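Local coordinates for 6-phosphogluconolactonase (Thermotoga maritima, PDB 1VL1), which hydrolyses 6-phosphogluconolactone to 6-phosphogluconate, the second step of the oxidative branch of the pentose phosphate pathway, at residues K46-L51 and R132-Q137; S79-V84 and Q90-N95; Y113-L118 and C124-R129; L182-L187 and A217-G222. All coordinates share one frame; numbering follows the deposited sequence.

Contact 1: K46-L51 and R132-Q137; sequences KIFVVL and RSATDQ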
loop_
_atom_site.group_PDB
_atom_site.type_symbol
_atom_site.label_atom_id
_atom_site.label_comp_id
_atom_site.label_asym_id
_atom_site.label_seq_id
_atom_site.Cartn_x
_atom_site.Cartn_y
_atom_site.Cartn_z
ATOM N N LYS A 46 -6.478 3.606 17.930
ATOM C CA LYS A 46 -6.116 4.111 16.600
ATOM C C LYS A 46 -5.495 2.986 15.796
ATOM O O LYS A 46 -4.748 2.171 16.342
ATOM C CB LYS A 46 -5.103 5.242 16.702
ATOM C CG LYS A 46 -5.505 6.305 17.695
ATOM C CD LYS A 46 -4.576 7.529 17.618
ATOM C CE LYS A 46 -3.202 7.247 18.236
ATOM N NZ LYS A 46 -2.305 8.445 18.383
ATOM N N ILE A 47 -5.791 2.947 14.520
ATOM C CA ILE A 47 -5.124 1.979 13.662
ATOM C C ILE A 47 -4.403 2.697 12.529
ATOM O O ILE A 47 -4.802 3.823 12.133
ATOM C CB ILE A 47 -6.085 0.863 13.166
ATOM C CG1 ILE A 47 -7.178 1.426 12.237
ATOM C CG2 ILE A 47 -6.744 0.156 14.349
ATOM C CD1 ILE A 47 -7.846 0.356 11.358
ATOM N N PHE A 48 -3.363 2.038 11.988
ATOM C CA PHE A 48 -2.497 2.640 11.008
ATOM C C PHE A 48 -2.436 1.743 9.794
ATOM O O PHE A 48 -2.067 0.546 9.910
ATOM C CB PHE A 48 -1.104 2.892 11.574
ATOM C CG PHE A 48 -1.156 3.746 12.775
ATOM C CD1 PHE A 48 -1.402 3.159 14.018
ATOM C CD2 PHE A 48 -1.117 5.123 12.684
ATOM C CE1 PHE A 48 -1.548 3.919 15.151
ATOM C CE2 PHE A 48 -1.262 5.921 13.856
ATOM C CZ PHE A 48 -1.469 5.310 15.069
ATOM N N VAL A 49 -2.863 2.309 8.676
ATOM C CA VAL A 49 -3.057 1.579 7.410
ATOM C C VAL A 49 -2.240 2.175 6.253
ATOM O O VAL A 49 -2.365 3.335 5.930
ATOM C CB VAL A 49 -4.554 1.503 7.029
ATOM C CG1 VAL A 49 -4.753 0.623 5.818
ATOM C CG2 VAL A 49 -5.410 1.050 8.232
ATOM N N VAL A 50 -1.406 1.334 5.608
ATOM C CA VAL A 50 -0.607 1.681 4.429
ATOM C C VAL A 50 -1.413 1.304 3.176
ATOM O O VAL A 50 -2.015 0.211 3.141
ATOM C CB VAL A 50 0.712 0.926 4.373
ATOM C CG1 VAL A 50 1.407 1.139 3.013
ATOM C CG2 VAL A 50 1.609 1.365 5.486
ATOM N N LEU A 51 -1.490 2.232 2.219
ATOM C CA LEU A 51 -2.233 2.023 0.962
ATOM C C LEU A 51 -1.341 2.197 -0.265
ATOM O O LEU A 51 -0.693 3.234 -0.413
ATOM C CB LEU A 51 -3.336 3.051 0.842
ATOM C CG LEU A 51 -4.342 3.145 1.953
ATOM C CD1 LEU A 51 -5.346 4.308 1.696
ATOM C CD2 LEU A 51 -5.045 1.821 2.202
ATOM N N ARG A 132 7.275 8.087 11.516
ATOM C CA ARG A 132 7.835 7.808 12.821
ATOM C C ARG A 132 7.028 8.472 13.943
ATOM O O ARG A 132 6.828 7.920 15.029
ATOM C CB ARG A 132 9.293 8.283 12.911
ATOM C CG ARG A 132 10.265 7.492 12.089
ATOM C CD ARG A 132 11.674 8.033 12.193
ATOM N NE ARG A 132 12.643 7.319 11.358
ATOM C CZ ARG A 132 13.268 6.179 11.704
ATOM N NH1 ARG A 132 13.011 5.594 12.870
ATOM N NH2 ARG A 132 14.141 5.617 10.852
ATOM N N SER A 133 6.609 9.698 13.696
ATOM C CA SER A 133 5.832 10.415 14.655
ATOM C C SER A 133 4.454 9.756 14.910
ATOM O O SER A 133 3.933 9.765 16.056
ATOM C CB SER A 133 5.624 11.831 14.132
ATOM O OG SER A 133 4.995 12.586 15.124
ATOM N N ALA A 134 3.895 9.184 13.870
ATOM C CA ALA A 134 2.546 8.579 13.972
ATOM C C ALA A 134 2.549 7.228 14.680
ATOM O O ALA A 134 1.711 6.970 15.553
ATOM C CB ALA A 134 1.936 8.446 12.611
ATOM N N THR A 135 3.490 6.377 14.322
ATOM C CA THR A 135 3.492 5.011 14.835
ATOM C C THR A 135 4.843 4.327 14.634
ATOM O O THR A 135 5.585 4.708 13.736
ATOM C CB THR A 135 2.385 4.198 14.045
ATOM O OG1 THR A 135 2.303 2.872 14.574
ATOM C CG2 THR A 135 2.734 4.023 12.564
ATOM N N ASP A 136 5.142 3.288 15.422
ATOM C CA ASP A 136 6.315 2.426 15.134
ATOM C C ASP A 136 5.954 1.133 14.395
ATOM O O ASP A 136 6.830 0.287 14.069
ATOM C CB ASP A 136 7.095 2.085 16.404
ATOM C CG ASP A 136 6.241 1.463 17.488
ATOM O OD1 ASP A 136 5.030 1.189 17.322
ATOM O OD2 ASP A 136 6.780 1.245 18.618
ATOM N N GLN A 137 4.658 0.986 14.093
ATOM C CA GLN A 137 4.117 -0.256 13.563
ATOM C C GLN A 137 2.849 0.018 12.772
ATOM O O GLN A 137 1.921 0.578 13.314
ATOM C CB GLN A 137 3.781 -1.203 14.733
ATOM C CG GLN A 137 3.349 -2.587 14.343
ATOM C CD GLN A 137 3.250 -3.524 15.534
ATOM O OE1 GLN A 137 4.157 -4.340 15.769
ATOM N NE2 GLN A 137 2.154 -3.415 16.292
HETATM O O HOH W 1 -0.692 8.540 16.179
#
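In the parallel part of the central sheet, strand 47-51 meets the turn that leads helix 120-134 toward its next strand, 140-143, through the ring of F48 and the side chain of T135. T135 is the first residue past the helix to leave helical backbone angles, and its CB sits over the middle of one face of F48, 3.7 Å from the ring centroid and only 8° off the ring normal, a CH-pi contact. The F48 ring stands with CG anti to its own carbonyl carbon (chi1 -57°), which lifts it off the strand toward the turn. T135 OG1 and CG2 spread across the same face, with OG1 3.8 Å from F48 CD1. Further along the ring, F48 CE2 lies 3.6 Å from the carbonyl oxygen of A134 and 4.3 Å from A134 CB. H75 and F77 of strand 74-82 also meet the F48 ring. The hydroxyl of T135 donates to Q137 O over 2.6 Å, arriving from above the carbonyl plane. A water bridges the segments, accepting from K46 NZ at 2.7 Å and donating to A134 O at 2.9 Å. No direct hydrogen bond crosses between the segments: the direct contact rests on dispersion and ring-face packing, the polar link runs through the water, and the T135 hydroxyl spends its proton within the turn and fixes the rotation of the side chain lying on F48.

Contact 2: S79-V84 and Q90-N95; sequences SDERYV and QSNFRN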
loop_
_atom_site.group_PDB
_atom_site.type_symbol
_atom_site.label_atom_id
_atom_site.label_comp_id
_atom_site.label_asym_id
_atom_site.label_seq_id
_atom_site.Cartn_x
_atom_site.Cartn_y
_atom_site.Cartn_z
ATOM N N SER A 79 1.966 3.944 0.320
ATOM C CA SER A 79 3.111 3.048 0.279
ATOM C C SER A 79 4.235 3.692 -0.564
ATOM O O SER A 79 5.390 3.345 -0.402
ATOM C CB SER A 79 2.754 1.712 -0.371
ATOM O OG SER A 79 2.175 1.892 -1.647
ATOM N N ASP A 80 3.866 4.539 -1.497
ATOM C CA ASP A 80 4.795 5.143 -2.404
ATOM C C ASP A 80 4.111 6.264 -3.183
ATOM O O ASP A 80 2.895 6.368 -3.263
ATOM C CB ASP A 80 5.380 4.120 -3.381
ATOM C CG ASP A 80 4.346 3.573 -4.318
ATOM O OD1 ASP A 80 3.466 2.779 -3.901
ATOM O OD2 ASP A 80 4.335 3.954 -5.484
ATOM N N GLU A 81 4.924 7.053 -3.834
ATOM C CA GLU A 81 4.384 8.136 -4.653
ATOM C C GLU A 81 5.296 8.373 -5.854
ATOM O O GLU A 81 6.509 8.287 -5.778
ATOM C CB GLU A 81 4.205 9.428 -3.876
ATOM C CG GLU A 81 3.590 10.567 -4.651
ATOM C CD GLU A 81 2.216 10.231 -5.154
ATOM O OE1 GLU A 81 2.123 9.629 -6.245
ATOM O OE2 GLU A 81 1.260 10.620 -4.481
ATOM N N ARG A 82 4.656 8.670 -6.974
ATOM C CA ARG A 82 5.344 9.124 -8.168
ATOM C C ARG A 82 5.753 10.573 -7.957
ATOM O O ARG A 82 4.964 11.408 -7.502
ATOM C CB ARG A 82 4.427 8.974 -9.390
ATOM C CG ARG A 82 4.236 7.526 -9.812
ATOM C CD ARG A 82 3.114 6.808 -9.094
ATOM N NE ARG A 82 2.851 5.547 -9.785
ATOM C CZ ARG A 82 2.085 5.399 -10.844
ATOM N NH1 ARG A 82 1.448 6.407 -11.360
ATOM N NH2 ARG A 82 1.957 4.216 -11.409
ATOM N N TYR A 83 6.985 10.914 -8.364
ATOM C CA TYR A 83 7.545 12.251 -8.119
ATOM C C TYR A 83 7.070 13.164 -9.248
ATOM O O TYR A 83 7.801 13.568 -10.155
ATOM C CB TYR A 83 9.090 12.260 -7.967
ATOM C CG TYR A 83 9.611 13.597 -7.455
ATOM C CD1 TYR A 83 9.359 14.022 -6.169
ATOM C CD2 TYR A 83 10.377 14.436 -8.270
ATOM C CE1 TYR A 83 9.820 15.237 -5.710
ATOM C CE2 TYR A 83 10.832 15.671 -7.833
ATOM C CZ TYR A 83 10.596 16.068 -6.560
ATOM O OH TYR A 83 11.062 17.304 -6.165
ATOM N N VAL A 84 5.803 13.505 -9.112
ATOM C CA VAL A 84 5.076 14.382 -9.992
ATOM C C VAL A 84 4.134 15.217 -9.137
ATOM O O VAL A 84 3.881 14.916 -7.960
ATOM C CB VAL A 84 4.233 13.539 -11.024
ATOM C CG1 VAL A 84 5.115 12.613 -11.787
ATOM C CG2 VAL A 84 3.120 12.747 -10.335
ATOM N N GLN A 90 -1.192 10.911 -12.573
ATOM C CA GLN A 90 -0.177 9.903 -12.241
ATOM C C GLN A 90 0.184 9.869 -10.748
ATOM O O GLN A 90 1.038 9.092 -10.330
ATOM C CB GLN A 90 1.095 10.161 -13.111
ATOM C CG GLN A 90 0.869 10.021 -14.605
ATOM C CD GLN A 90 2.125 10.402 -15.483
ATOM O OE1 GLN A 90 3.005 11.202 -15.074
ATOM N NE2 GLN A 90 2.206 9.807 -16.675
ATOM N N SER A 91 -0.449 10.739 -9.951
ATOM C CA SER A 91 -0.147 10.847 -8.522
ATOM C C SER A 91 -1.009 9.818 -7.828
ATOM O O SER A 91 -2.220 9.764 -8.070
ATOM C CB SER A 91 -0.591 12.220 -7.989
ATOM O OG SER A 91 -0.389 12.319 -6.600
ATOM N N ASN A 92 -0.403 9.042 -6.958
ATOM C CA ASN A 92 -1.143 8.158 -6.093
ATOM C C ASN A 92 -2.028 8.948 -5.146
ATOM O O ASN A 92 -3.171 8.540 -4.883
ATOM C CB ASN A 92 -0.226 7.254 -5.299
ATOM C CG ASN A 92 0.403 6.184 -6.136
ATOM O OD1 ASN A 92 -0.169 5.760 -7.112
ATOM N ND2 ASN A 92 1.530 5.640 -5.655
ATOM N N PHE A 93 -1.520 10.048 -4.622
ATOM C CA PHE A 93 -2.349 10.898 -3.758
ATOM C C PHE A 93 -3.656 11.308 -4.444
ATOM O O PHE A 93 -4.741 11.194 -3.855
ATOM C CB PHE A 93 -1.611 12.145 -3.277
ATOM C CG PHE A 93 -2.520 13.061 -2.538
ATOM C CD1 PHE A 93 -2.897 12.763 -1.220
ATOM C CD2 PHE A 93 -3.116 14.110 -3.163
ATOM C CE1 PHE A 93 -3.820 13.564 -0.562
ATOM C CE2 PHE A 93 -4.039 14.901 -2.490
ATOM C CZ PHE A 93 -4.364 14.604 -1.176
ATOM N N ARG A 94 -3.541 11.838 -5.657
ATOM C CA ARG A 94 -4.729 12.315 -6.362
ATOM C C ARG A 94 -5.741 11.180 -6.491
ATOM O O ARG A 94 -6.929 11.350 -6.272
ATOM C CB ARG A 94 -4.375 12.849 -7.724
ATOM C CG ARG A 94 -5.583 13.168 -8.526
ATOM C CD ARG A 94 -5.421 14.057 -9.623
ATOM N NE ARG A 94 -6.620 13.896 -10.466
ATOM C CZ ARG A 94 -6.713 14.280 -11.705
ATOM N NH1 ARG A 94 -5.684 14.874 -12.287
ATOM N NH2 ARG A 94 -7.849 14.063 -12.373
ATOM N N ASN A 95 -5.242 10.029 -6.898
ATOM C CA ASN A 95 -6.152 8.901 -7.202
ATOM C C ASN A 95 -6.796 8.338 -5.964
ATOM O O ASN A 95 -7.994 8.083 -5.973
ATOM C CB ASN A 95 -5.441 7.814 -8.025
ATOM C CG ASN A 95 -5.318 8.183 -9.466
ATOM O OD1 ASN A 95 -6.267 8.031 -10.209
ATOM N ND2 ASN A 95 -4.168 8.686 -9.885
#
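The carboxylate of E81 faces the first turn of helix 92-101 and takes two backbone N-H groups side by side: N92 N donates to OE1 at 2.7 Å and F93 N to OE2 at 2.8 Å, each on a syn lone pair. A chain bent at chi2 (60°) brings this end round to the helix. The anti lone pair of OE1 accepts from R82 N, and S91 OG adds a weak bond to OE2. N92 answers in the other direction, its ND2 giving D80 O a bond of 2.8 Å that is nearly straight (167°). The oxygen lies in the amide plane, although the donor stands above the plane of the D80 carbonyl. D80 OD2 receives a weak second bond from ND2, with carboxylate and amide planes 85° apart. R82 crosses N92 at about a right angle, N92 OD1 lying over one guanidinium face, while NH1 reaches Q90 O at the group's edge over 2.9 Å. A bound citrate lies about 4 Å from the R82 side chain. With S91 as N-cap, E81 satisfies two first-turn N-H groups that have no acceptor within the helix, and in this beta-alpha-beta unit side chains from each segment bond the backbone of the other.

Contact 3: Y113-L118 and C124-R129; sequences YVDTSL and CEKYER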
loop_
_atom_site.group_PDB
_atom_site.type_symbol
_atom_site.label_atom_id
_atom_site.label_comp_id
_atom_site.label_asym_id
_atom_site.label_seq_id
_atom_site.Cartn_x
_atom_site.Cartn_y
_atom_site.Cartn_z
ATOM N N TYR A 113 0.901 11.585 3.253
ATOM C CA TYR A 113 1.329 11.393 1.894
ATOM C C TYR A 113 2.673 12.056 1.638
ATOM O O TYR A 113 3.214 12.743 2.511
ATOM C CB TYR A 113 0.239 11.880 0.897
ATOM C CG TYR A 113 -0.073 13.364 0.972
ATOM C CD1 TYR A 113 0.667 14.336 0.265
ATOM C CD2 TYR A 113 -1.077 13.794 1.804
ATOM C CE1 TYR A 113 0.395 15.689 0.387
ATOM C CE2 TYR A 113 -1.389 15.148 1.910
ATOM C CZ TYR A 113 -0.640 16.106 1.203
ATOM O OH TYR A 113 -0.951 17.470 1.332
ATOM N N VAL A 114 3.208 11.820 0.458
ATOM C CA VAL A 114 4.513 12.350 0.089
ATOM C C VAL A 114 4.332 13.753 -0.524
ATOM O O VAL A 114 3.570 13.946 -1.486
ATOM C CB VAL A 114 5.210 11.453 -0.905
ATOM C CG1 VAL A 114 6.496 12.093 -1.320
ATOM C CG2 VAL A 114 5.458 10.050 -0.334
ATOM N N ASP A 115 5.082 14.704 0.002
ATOM C CA ASP A 115 4.978 16.113 -0.433
ATOM C C ASP A 115 5.944 16.304 -1.563
ATOM O O ASP A 115 7.109 16.704 -1.374
ATOM C CB ASP A 115 5.271 17.096 0.719
ATOM C CG ASP A 115 5.175 18.543 0.304
ATOM O OD1 ASP A 115 4.844 18.809 -0.875
ATOM O OD2 ASP A 115 5.401 19.466 1.135
ATOM N N THR A 116 5.483 16.003 -2.785
ATOM C CA THR A 116 6.337 16.081 -3.982
ATOM C C THR A 116 6.695 17.485 -4.461
ATOM O O THR A 116 7.469 17.669 -5.440
ATOM C CB THR A 116 5.688 15.327 -5.149
ATOM O OG1 THR A 116 4.469 15.992 -5.535
ATOM C CG2 THR A 116 5.332 13.899 -4.799
ATOM N N SER A 117 6.236 18.506 -3.745
ATOM C CA SER A 117 6.646 19.864 -4.027
ATOM C C SER A 117 8.057 20.171 -3.542
ATOM O O SER A 117 8.689 21.145 -4.000
ATOM C CB SER A 117 5.712 20.855 -3.371
ATOM O OG SER A 117 5.913 21.033 -1.981
ATOM N N LEU A 118 8.511 19.340 -2.599
ATOM C CA LEU A 118 9.888 19.426 -2.066
ATOM C C LEU A 118 10.891 18.683 -2.943
ATOM O O LEU A 118 10.531 17.730 -3.634
ATOM C CB LEU A 118 9.933 18.787 -0.672
ATOM C CG LEU A 118 9.093 19.440 0.443
ATOM C CD1 LEU A 118 9.203 18.587 1.704
ATOM C CD2 LEU A 118 9.400 20.897 0.691
ATOM N N CYS A 124 11.272 12.684 0.933
ATOM C CA CYS A 124 11.496 11.402 1.640
ATOM C C CYS A 124 11.657 11.589 3.140
ATOM O O CYS A 124 11.013 10.874 3.920
ATOM C CB CYS A 124 12.718 10.650 1.145
ATOM S SG CYS A 124 12.651 9.933 -0.498
ATOM N N GLU A 125 12.488 12.533 3.548
ATOM C CA GLU A 125 12.858 12.705 4.943
ATOM C C GLU A 125 11.680 13.228 5.723
ATOM O O GLU A 125 11.440 12.806 6.860
ATOM C CB GLU A 125 14.072 13.606 5.039
ATOM C CG GLU A 125 15.275 12.950 4.460
ATOM C CD GLU A 125 16.468 13.834 4.370
ATOM O OE1 GLU A 125 16.352 15.104 4.543
ATOM O OE2 GLU A 125 17.559 13.233 4.132
ATOM N N LYS A 126 10.920 14.143 5.091
ATOM C CA LYS A 126 9.704 14.667 5.687
ATOM C C LYS A 126 8.709 13.540 5.936
ATOM O O LYS A 126 8.098 13.457 6.974
ATOM C CB LYS A 126 9.100 15.761 4.812
ATOM C CG LYS A 126 7.728 16.275 5.321
ATOM C CD LYS A 126 7.225 17.412 4.452
ATOM C CE LYS A 126 5.793 17.673 4.637
ATOM N NZ LYS A 126 5.354 18.953 3.946
ATOM N N TYR A 127 8.528 12.673 4.948
ATOM C CA TYR A 127 7.546 11.606 5.074
ATOM C C TYR A 127 8.030 10.614 6.108
ATOM O O TYR A 127 7.247 10.147 6.924
ATOM C CB TYR A 127 7.415 10.898 3.721
ATOM C CG TYR A 127 6.260 9.967 3.622
ATOM C CD1 TYR A 127 5.027 10.334 4.129
ATOM C CD2 TYR A 127 6.361 8.724 3.023
ATOM C CE1 TYR A 127 3.905 9.511 4.019
ATOM C CE2 TYR A 127 5.237 7.897 2.922
ATOM C CZ TYR A 127 4.035 8.274 3.430
ATOM O OH TYR A 127 2.895 7.448 3.357
ATOM N N GLU A 128 9.320 10.320 6.104
ATOM C CA GLU A 128 9.880 9.413 7.126
ATOM C C GLU A 128 9.619 9.951 8.558
ATOM O O GLU A 128 9.148 9.222 9.431
ATOM C CB GLU A 128 11.382 9.193 6.923
ATOM C CG GLU A 128 11.917 8.203 7.931
ATOM C CD GLU A 128 13.060 7.300 7.448
ATOM O OE1 GLU A 128 13.312 7.151 6.247
ATOM O OE2 GLU A 128 13.705 6.730 8.317
ATOM N N ARG A 129 9.898 11.216 8.767
ATOM C CA ARG A 129 9.625 11.856 10.054
ATOM C C ARG A 129 8.145 11.738 10.440
ATOM O O ARG A 129 7.815 11.538 11.614
ATOM C CB ARG A 129 10.059 13.322 10.089
ATOM C CG ARG A 129 11.574 13.585 10.138
ATOM C CD ARG A 129 11.987 15.008 10.348
ATOM N NE ARG A 129 11.464 15.917 9.344
ATOM C CZ ARG A 129 12.081 16.293 8.219
ATOM N NH1 ARG A 129 13.266 15.807 7.893
ATOM N NH2 ARG A 129 11.482 17.207 7.443
#
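Both K126 and D115 carry CG anti to the backbone N (chi1 175° and 180°), and the lysine chain runs extended beyond CG, so that its ammonium group spans from helix 120-134 to the preceding loop. There K126 NZ forms a salt bridge with D115 OD2 at 2.9 Å, approaching on the anti side, 16° out of the carboxylate plane. The other oxygen of D115 is occupied within its own loop. It accepts from S117 N in an Asx turn and from S117 OG at 2.7 Å, both donors coming from the same face of the carboxylate. These bonds restrain the rotation of the group that K126 meets, and they overlie a type I beta turn from D115 to L118. The aliphatic part of the lysine is used as well: L118 CD1 touches K126 CD at 3.6 Å, the two side chains crossing at about a right angle. One residue along the helix, Y127 lays its ring beside the start of the loop. V114 CG2 rests over one face, offset toward the rim, 4.0 Å from the centroid in a CH-pi contact, and the Y113 carbonyl oxygen comes within 3.4 Å of Y127 CD1. The phenol oxygen of Y127 bonds the backbone O of L78 in strand 74-82. The connection between strand 111-112 and helix 120-134 is thus folded against the helix's own side; V114 touches E81 and Y127 touches F77, both of strand 74-82, while V114 also leans on V180 of strand 179-182 and Y127 on V166 of strand 166-168.

Contact 4: L182-L187 and A217-G222; sequences LTFRAL and AYFVRG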
loop_
_atom_site.group_PDB
_atom_site.type_symbol
_atom_site.label_atom_id
_atom_site.label_comp_id
_atom_site.label_asym_id
_atom_site.label_seq_id
_atom_site.Cartn_x
_atom_site.Cartn_y
_atom_site.Cartn_z
ATOM N N LEU A 182 8.179 3.603 0.548
ATOM C CA LEU A 182 8.547 2.858 1.714
ATOM C C LEU A 182 9.430 1.727 1.285
ATOM O O LEU A 182 9.331 1.244 0.150
ATOM C CB LEU A 182 7.323 2.240 2.376
ATOM C CG LEU A 182 6.344 3.203 3.013
ATOM C CD1 LEU A 182 5.227 2.454 3.828
ATOM C CD2 LEU A 182 6.928 4.191 3.840
ATOM N N THR A 183 10.317 1.319 2.210
ATOM C CA THR A 183 11.294 0.213 1.990
ATOM C C THR A 183 10.749 -1.089 2.537
ATOM O O THR A 183 9.681 -1.146 3.174
ATOM C CB THR A 183 12.573 0.536 2.773
ATOM O OG1 THR A 183 12.243 0.701 4.153
ATOM C CG2 THR A 183 13.221 1.837 2.327
ATOM N N PHE A 184 11.431 -2.196 2.261
ATOM C CA PHE A 184 11.066 -3.439 2.931
ATOM C C PHE A 184 10.970 -3.290 4.464
ATOM O O PHE A 184 10.026 -3.800 5.096
ATOM C CB PHE A 184 12.072 -4.527 2.595
ATOM C CG PHE A 184 12.133 -4.918 1.142
ATOM C CD1 PHE A 184 11.009 -4.902 0.312
ATOM C CD2 PHE A 184 13.325 -5.422 0.623
ATOM C CE1 PHE A 184 11.068 -5.315 -1.008
ATOM C CE2 PHE A 184 13.397 -5.850 -0.725
ATOM C CZ PHE A 184 12.247 -5.788 -1.549
ATOM N N ARG A 185 11.934 -2.606 5.061
ATOM C CA ARG A 185 11.929 -2.362 6.508
ATOM C C ARG A 185 10.623 -1.772 7.008
ATOM O O ARG A 185 10.023 -2.296 7.972
ATOM C CB ARG A 185 13.104 -1.452 6.853
ATOM C CG ARG A 185 13.183 -1.040 8.246
ATOM C CD ARG A 185 14.511 -0.343 8.483
ATOM N NE ARG A 185 14.484 0.446 9.702
ATOM C CZ ARG A 185 15.185 1.568 9.898
ATOM N NH1 ARG A 185 15.994 2.056 8.947
ATOM N NH2 ARG A 185 15.061 2.215 11.055
ATOM N N ALA A 186 10.145 -0.726 6.324
ATOM C CA ALA A 186 8.932 -0.007 6.719
ATOM C C ALA A 186 7.718 -0.926 6.507
ATOM O O ALA A 186 6.868 -1.107 7.398
ATOM C CB ALA A 186 8.798 1.287 5.933
ATOM N N LEU A 187 7.672 -1.542 5.333
ATOM C CA LEU A 187 6.501 -2.389 4.980
ATOM C C LEU A 187 6.389 -3.568 5.929
ATOM O O LEU A 187 5.294 -3.982 6.322
ATOM C CB LEU A 187 6.565 -2.833 3.501
ATOM C CG LEU A 187 6.326 -1.699 2.474
ATOM C CD1 LEU A 187 6.537 -2.241 1.106
ATOM C CD2 LEU A 187 4.908 -1.213 2.603
ATOM N N ALA A 217 8.141 -8.262 -4.391
ATOM C CA ALA A 217 7.021 -8.678 -3.571
ATOM C C ALA A 217 7.319 -9.859 -2.694
ATOM O O ALA A 217 6.621 -10.087 -1.676
ATOM C CB ALA A 217 5.821 -8.930 -4.398
ATOM N N TYR A 218 8.259 -10.697 -3.110
ATOM C CA TYR A 218 8.682 -11.871 -2.303
ATOM C C TYR A 218 9.129 -11.464 -0.915
ATOM O O TYR A 218 8.943 -12.221 0.014
ATOM C CB TYR A 218 9.858 -12.598 -2.965
ATOM C CG TYR A 218 10.399 -13.768 -2.210
ATOM C CD1 TYR A 218 9.725 -14.980 -2.181
ATOM C CD2 TYR A 218 11.614 -13.661 -1.518
ATOM C CE1 TYR A 218 10.251 -16.063 -1.486
ATOM C CE2 TYR A 218 12.165 -14.726 -0.880
ATOM C CZ TYR A 218 11.453 -15.918 -0.823
ATOM O OH TYR A 218 11.980 -17.018 -0.176
ATOM N N PHE A 219 9.667 -10.254 -0.766
ATOM C CA PHE A 219 10.285 -9.862 0.532
ATOM C C PHE A 219 9.389 -9.132 1.482
ATOM O O PHE A 219 9.828 -8.813 2.598
ATOM C CB PHE A 219 11.565 -9.056 0.288
ATOM C CG PHE A 219 12.613 -9.822 -0.459
ATOM C CD1 PHE A 219 13.435 -10.743 0.189
ATOM C CD2 PHE A 219 12.737 -9.667 -1.813
ATOM C CE1 PHE A 219 14.352 -11.484 -0.501
ATOM C CE2 PHE A 219 13.682 -10.432 -2.524
ATOM C CZ PHE A 219 14.500 -11.312 -1.859
ATOM N N VAL A 220 8.142 -8.885 1.095
ATOM C CA VAL A 220 7.226 -8.101 1.911
ATOM C C VAL A 220 6.252 -9.072 2.569
ATOM O O VAL A 220 5.467 -9.775 1.903
ATOM C CB VAL A 220 6.450 -7.007 1.124
ATOM C CG1 VAL A 220 5.549 -6.260 2.055
ATOM C CG2 VAL A 220 7.384 -6.034 0.554
ATOM N N ARG A 221 6.340 -9.142 3.888
ATOM C CA ARG A 221 5.552 -10.068 4.686
ATOM C C ARG A 221 5.006 -9.395 5.904
ATOM O O ARG A 221 5.701 -8.576 6.538
ATOM C CB ARG A 221 6.400 -11.231 5.130
ATOM C CG ARG A 221 7.092 -11.987 4.036
ATOM C CD ARG A 221 6.189 -12.809 3.141
ATOM N NE ARG A 221 7.005 -13.391 2.046
ATOM C CZ ARG A 221 7.575 -14.576 2.029
ATOM N NH1 ARG A 221 7.447 -15.414 3.064
ATOM N NH2 ARG A 221 8.305 -14.929 0.964
ATOM N N GLY A 222 3.787 -9.757 6.294
ATOM C CA GLY A 222 3.222 -9.280 7.540
ATOM C C GLY A 222 3.856 -9.979 8.744
ATOM O O GLY A 222 4.291 -11.118 8.671
#
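The one-turn helix 184-187 meets the end of a 3-10 segment, at F219, and V220 just after it, with F184 and V220 nearest in backbone, their CA atoms 6.1 Å apart. F184 contributes the largest share of the buried surface. Its ring is turned so that F219 CB stands over the centre of one face, 3.8 Å from the centroid and 10° off the normal, in a CH-pi contact. The ring of F219 continues beyond that methylene, its plane inclined 38° to that of F184 with centroids 5.5 Å apart, so the two phenyl groups meet obliquely. V220 packs against F184 and L187. Its CG1, anti to the backbone N (chi1 -180°), lies on L187 CB at 3.9 Å, whereas CG2 touches both F184 CD1 at 3.8 Å and L187 CD1 at 3.9 Å. No hydrogen bond links the segments directly; each is ordered by its own polar contacts. T183 is the N-cap of the helix, its OG1 accepting a weak bond from A186 N, and the guanidinium of R221 turns back to Y218 O, to which NH2 donates over 2.9 Å in the carbonyl plane. N188, just after the helix, ties the two parts by bonding R221 N and F219 O through its side-chain amide. This buried apolar patch lies over the sheet: V220 extends it onto V193 and F195 of strand 192-198, F184 adds I154 and N161 from neighbouring loops, and A217 and Y218 rest against I209 of helix 200-210, ahead of strand 225-231.

How the contacts relate
Strands 47-51 and 74-82 lie side by side in the sheet and join contact 1 to contact 2, whose centres are 19 Å apart, through S79 N and L51 O at 2.8 Å. Contacts 2 and 3, 12 Å apart, are the closest pair: Y83 OH lies 2.6 Å from L118 O, V84 O lies 2.7 Å from T116 OG1, and the rings of F93 and Y113 meet. Helix 120-134 serves both contact 1 and contact 3. Contact 4 approaches the other three largely through L182, whose N is 3.0 Å from S79 O and whose methyls pack on V50 and Y127; L187 also packs on V50. The bound citrate beside R82, probably from the crystallisation liquor, places contact 2 at a possible pocket.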